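Local coordinates for hydroxyethylthiazole kinase (Pyrococcus horikoshii, PDB 3HPD), which probably phosphorylates the hydroxyl group of 4-methyl-5-beta-hydroxyethylthiazole with ATP, a magnesium-dependent step on the way to thiamine diphosphate, at residues A7-R12 with I249-I254. Sequence-based numbering, arbitrary orientation.
Sequences ALKRVR and INENVI
In this ribokinase-clan fold the N-terminal helix 2-14 packs against the junction between helices 235-248 and 251-257, where Arg12 and Leu8 meet Ile249. The guanidinium of Arg12 comes end-on to the backbone carbonyl of Ile249, giving NH1 at 2.7 Å and NH2 at 2.9 Å from the same Ile249 O. That oxygen lies in the guanidinium plane, but the two bonds are bent, with N-H...O angles of 146° and 138°, because both hydrogens converge on one atom. Arg12 NE bonds Leu37 O in helix 27-37, which should limit rotation of the group, and Leu8 CD1 lies against one guanidinium face. With CG of Leu8 anti to the backbone N (chi1 -179°), CD2 reaches Ile254 CD1 at 3.6 Å. Lys9, extended beyond CG, sends NZ to Glu251 OE1 (2.7 Å), a salt bridge on the syn side but well out of the plane of a carboxylate that also pairs with Arg255. Asn250 N-caps helix 251-257, its OD1 accepting from Val253 N at 3.0 Å. A leucine in place of Arg12 would probably leave the carbonyls of Ile249 and Leu37 without their arginine N-H donors. One arginine thus satisfies backbone oxygens where helix geometry ends, beside the Leu8-Ile254 contact.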
# COMPACT_ATOMS: atom_id res chain seq x y z
N ALA A 7 25.21 -11.55 11.67
CA ALA A 7 24.07 -11.89 10.82
C ALA A 7 23.70 -10.69 9.94
O ALA A 7 23.44 -10.84 8.74
CB ALA A 7 22.87 -12.30 11.67
N LEU A 8 23.68 -9.50 10.54
CA LEU A 8 23.35 -8.29 9.81
C LEU A 8 24.34 -8.09 8.68
O LEU A 8 23.96 -7.76 7.55
CB LEU A 8 23.38 -7.07 10.73
CG LEU A 8 23.03 -5.73 10.09
CD1 LEU A 8 21.62 -5.78 9.53
CD2 LEU A 8 23.15 -4.61 11.11
N LYS A 9 25.62 -8.27 8.98
CA LYS A 9 26.67 -8.12 7.99
C LYS A 9 26.45 -9.11 6.84
O LYS A 9 26.60 -8.75 5.67
CB LYS A 9 28.04 -8.33 8.62
CG LYS A 9 28.45 -7.21 9.57
CD LYS A 9 29.81 -7.47 10.20
CE LYS A 9 30.21 -6.32 11.13
NZ LYS A 9 31.52 -6.59 11.79
N ARG A 10 26.09 -10.34 7.18
CA ARG A 10 25.84 -11.37 6.17
C ARG A 10 24.66 -11.01 5.27
O ARG A 10 24.71 -11.24 4.06
CB ARG A 10 25.60 -12.73 6.82
CG ARG A 10 26.85 -13.38 7.39
CD ARG A 10 26.68 -14.89 7.53
NE ARG A 10 25.62 -15.24 8.48
CZ ARG A 10 25.66 -14.95 9.77
NH1 ARG A 10 26.69 -14.30 10.28
NH2 ARG A 10 24.65 -15.31 10.56
N VAL A 11 23.61 -10.47 5.86
CA VAL A 11 22.44 -10.08 5.08
C VAL A 11 22.83 -9.02 4.06
O VAL A 11 22.48 -9.10 2.89
CB VAL A 11 21.32 -9.50 5.98
CG1 VAL A 11 20.25 -8.82 5.12
CG2 VAL A 11 20.69 -10.60 6.80
N ARG A 12 23.59 -8.03 4.51
CA ARG A 12 24.00 -6.95 3.63
C ARG A 12 25.04 -7.35 2.58
O ARG A 12 25.06 -6.78 1.48
CB ARG A 12 24.50 -5.78 4.47
CG ARG A 12 23.36 -5.18 5.28
CD ARG A 12 23.81 -4.10 6.22
NE ARG A 12 22.66 -3.42 6.81
CZ ARG A 12 22.75 -2.54 7.80
NH1 ARG A 12 23.94 -2.24 8.31
NH2 ARG A 12 21.66 -1.95 8.27
N ILE A 249 21.29 1.38 10.90
CA ILE A 249 21.79 0.54 11.98
C ILE A 249 23.06 -0.19 11.53
O ILE A 249 23.14 -0.70 10.41
CB ILE A 249 20.72 -0.47 12.45
CG1 ILE A 249 21.21 -1.21 13.70
CG2 ILE A 249 20.39 -1.46 11.33
CD1 ILE A 249 20.12 -2.02 14.40
N ASN A 250 24.06 -0.20 12.40
CA ASN A 250 25.33 -0.85 12.11
C ASN A 250 25.90 -1.49 13.37
O ASN A 250 25.23 -1.56 14.40
CB ASN A 250 26.32 0.18 11.54
CG ASN A 250 26.56 1.34 12.49
OD1 ASN A 250 26.41 1.21 13.70
ND2 ASN A 250 26.95 2.49 11.94
N GLU A 251 27.15 -1.94 13.29
CA GLU A 251 27.78 -2.59 14.43
C GLU A 251 27.79 -1.74 15.70
O GLU A 251 27.44 -2.23 16.77
CB GLU A 251 29.22 -2.98 14.09
CG GLU A 251 29.87 -3.83 15.17
CD GLU A 251 31.27 -4.27 14.79
OE1 GLU A 251 31.48 -4.59 13.60
OE2 GLU A 251 32.15 -4.31 15.68
N ASN A 252 28.19 -0.48 15.58
CA ASN A 252 28.25 0.40 16.75
C ASN A 252 26.89 0.58 17.40
O ASN A 252 26.77 0.55 18.63
CB ASN A 252 28.82 1.76 16.37
CG ASN A 252 29.10 2.63 17.59
OD1 ASN A 252 30.04 2.37 18.34
ND2 ASN A 252 28.28 3.65 17.80
N VAL A 253 25.86 0.79 16.59
CA VAL A 253 24.51 0.99 17.12
C VAL A 253 24.02 -0.27 17.84
O VAL A 253 23.44 -0.18 18.92
CB VAL A 253 23.51 1.36 16.00
CG1 VAL A 253 22.12 1.59 16.58
CG2 VAL A 253 24.00 2.60 15.27
N ILE A 254 24.28 -1.43 17.26
CA ILE A 254 23.87 -2.68 17.88
C ILE A 254 24.61 -2.87 19.21
O ILE A 254 24.02 -3.24 20.22
CB ILE A 254 24.16 -3.89 16.96
CG1 ILE A 254 23.24 -3.82 15.74
CG2 ILE A 254 23.96 -5.20 17.72
CD1 ILE A 254 23.51 -4.90 14.71